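Long-range contact in TRAS1 ORF2p (Bombyx mori, PDB 1WDU), which probably nicks target DNA, through its N-terminal endonuclease domain, to start integration of a telomere-specific non-LTR retrotransposon: residues N156-W161 / S205-T210. The protein carries 1 engineered substitution. Numbering follows the deposited sequence.
Sequences NAKSTW and SRVDVT
Val207 lies against the backbone of Asn156 and Ala157 and has the largest share of the buried surface. Its CB sits 3.7 Å from the CA of Asn156, while its CG1 comes within 4.0 Å of the N of Ala157. With CG1 anti to the carbonyl carbon (chi1 -64°), that methyl is also brought to 4.3 Å from CG of Lys158. The long arm of Lys158 is almost fully extended beyond CG and brings NZ alongside Ser205, 4.3 Å from its CB, without bonding to it.

The two segments belong to the DNase I-like four-layered alpha/beta sandwich: 156-161 leaves the end of strand 149-154, and 205-210 lies on its antiparallel neighbour, strand 204-212, which is interrupted at Arg206 and Val207. Backbone pairing of Val207 with Ala155 and of Val209 with Gly153 continues this sheet up to the point where the loop departs, and there the side chain of Asn156 approaches a bound phosphate ion.

Polar contact between the segments is slight. Asn156 N gives Val207 O a weak, bent hydrogen bond (3.4 Å, 124° at the hydrogen), and it also donates to the carboxylate of Asp154. Arg206 is held at its carbonyl by Ser164 OG and at its guanidinium by the carbonyls of Trp162 and Val191. Farther along the loop, Ser159 OG accepts from Trp161 N at 3.1 Å, forming an ST turn.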
loop_
_atom_site.group_PDB
_atom_site.type_symbol
_atom_site.label_atom_id
_atom_site.label_comp_id
_atom_site.label_asym_id
_atom_site.label_seq_id
_atom_site.Cartn_x
_atom_site.Cartn_y
_atom_site.Cartn_z
ATOM N N ASN A 156 10.733 3.633 1.109
ATOM C CA ASN A 156 12.193 3.639 1.119
ATOM C C ASN A 156 12.632 4.812 1.998
ATOM O O ASN A 156 13.452 5.633 1.595
ATOM C CB ASN A 156 12.755 3.824 -0.296
ATOM C CG ASN A 156 12.830 2.526 -1.070
ATOM O OD1 ASN A 156 12.154 2.355 -2.087
ATOM N ND2 ASN A 156 13.655 1.604 -0.595
ATOM N N ALA A 157 12.047 4.896 3.186
ATOM C CA ALA A 157 12.343 5.967 4.137
ATOM C C ALA A 157 12.234 5.365 5.527
ATOM O O ALA A 157 11.353 4.543 5.796
ATOM C CB ALA A 157 11.340 7.123 3.981
ATOM N N LYS A 158 13.117 5.789 6.417
ATOM C CA LYS A 158 13.137 5.239 7.759
ATOM C C LYS A 158 12.630 6.179 8.818
ATOM O O LYS A 158 12.933 7.369 8.805
ATOM C CB LYS A 158 14.564 4.806 8.115
ATOM C CG LYS A 158 15.204 3.896 7.082
ATOM C CD LYS A 158 16.535 3.333 7.561
ATOM C CE LYS A 158 17.071 2.298 6.576
ATOM N NZ LYS A 158 18.202 1.503 7.154
ATOM N N SER A 159 11.861 5.630 9.747
ATOM C CA SER A 159 11.332 6.397 10.855
ATOM C C SER A 159 10.901 5.475 11.982
ATOM O O SER A 159 10.233 4.456 11.754
ATOM C CB SER A 159 10.146 7.239 10.421
ATOM O OG SER A 159 9.583 7.875 11.550
ATOM N N THR A 160 11.288 5.829 13.202
ATOM C CA THR A 160 10.916 5.020 14.349
ATOM C C THR A 160 9.405 5.033 14.520
ATOM O O THR A 160 8.856 4.193 15.223
ATOM C CB THR A 160 11.604 5.516 15.653
ATOM O OG1 THR A 160 11.296 6.897 15.880
ATOM C CG2 THR A 160 13.105 5.353 15.545
ATOM N N TRP A 161 8.728 5.983 13.879
ATOM C CA TRP A 161 7.271 6.035 13.980
ATOM C C TRP A 161 6.623 4.812 13.322
ATOM O O TRP A 161 5.467 4.501 13.588
ATOM C CB TRP A 161 6.722 7.322 13.366
ATOM C CG TRP A 161 6.930 8.495 14.252
ATOM C CD1 TRP A 161 7.858 9.491 14.101
ATOM C CD2 TRP A 161 6.226 8.778 15.464
ATOM N NE1 TRP A 161 7.770 10.374 15.148
ATOM C CE2 TRP A 161 6.777 9.960 16.000
ATOM C CE3 TRP A 161 5.181 8.144 16.154
ATOM C CZ2 TRP A 161 6.319 10.525 17.196
ATOM C CZ3 TRP A 161 4.724 8.705 17.343
ATOM C CH2 TRP A 161 5.295 9.886 17.851
ATOM N N SER A 205 15.350 -4.090 7.527
ATOM C CA SER A 205 14.839 -2.729 7.662
ATOM C C SER A 205 13.322 -2.668 7.533
ATOM O O SER A 205 12.681 -3.628 7.106
ATOM C CB SER A 205 15.457 -1.824 6.591
ATOM O OG SER A 205 14.986 -2.175 5.299
ATOM N N ARG A 206 12.755 -1.531 7.912
ATOM C CA ARG A 206 11.316 -1.316 7.812
ATOM C C ARG A 206 11.139 -0.022 7.029
ATOM O O ARG A 206 11.229 1.068 7.591
ATOM C CB ARG A 206 10.672 -1.191 9.207
ATOM C CG ARG A 206 10.387 -2.526 9.900
ATOM C CD ARG A 206 9.932 -2.353 11.360
ATOM N NE ARG A 206 8.595 -1.773 11.513
ATOM C CZ ARG A 206 7.462 -2.476 11.583
ATOM N NH1 ARG A 206 7.481 -3.803 11.512
ATOM N NH2 ARG A 206 6.301 -1.851 11.747
ATOM N N VAL A 207 10.906 -0.152 5.726
ATOM C CA VAL A 207 10.733 1.011 4.866
ATOM C C VAL A 207 9.333 1.080 4.254
ATOM O O VAL A 207 9.013 2.019 3.518
ATOM C CB VAL A 207 11.803 1.037 3.739
ATOM C CG1 VAL A 207 13.187 1.195 4.349
ATOM C CG2 VAL A 207 11.745 -0.237 2.914
ATOM N N ASP A 208 8.501 0.091 4.570
ATOM C CA ASP A 208 7.129 0.052 4.069
ATOM C C ASP A 208 6.189 0.705 5.088
ATOM O O ASP A 208 6.237 0.398 6.278
ATOM C CB ASP A 208 6.697 -1.394 3.809
ATOM C CG ASP A 208 7.566 -2.082 2.771
ATOM O OD1 ASP A 208 8.558 -2.743 3.163
ATOM O OD2 ASP A 208 7.267 -1.955 1.559
ATOM N N VAL A 209 5.333 1.605 4.625
ATOM C CA VAL A 209 4.424 2.295 5.531
ATOM C C VAL A 209 2.978 2.221 5.062
ATOM O O VAL A 209 2.699 2.147 3.860
ATOM C CB VAL A 209 4.807 3.812 5.700
ATOM C CG1 VAL A 209 4.264 4.343 7.020
ATOM C CG2 VAL A 209 6.317 3.993 5.645
ATOM N N THR A 210 2.070 2.216 6.036
ATOM C CA THR A 210 0.633 2.186 5.793
ATOM C C THR A 210 0.056 3.287 6.674
ATOM O O THR A 210 0.303 3.312 7.876
ATOM C CB THR A 210 -0.010 0.848 6.232
ATOM O OG1 THR A 210 0.682 -0.250 5.628
ATOM C CG2 THR A 210 -1.477 0.809 5.823
#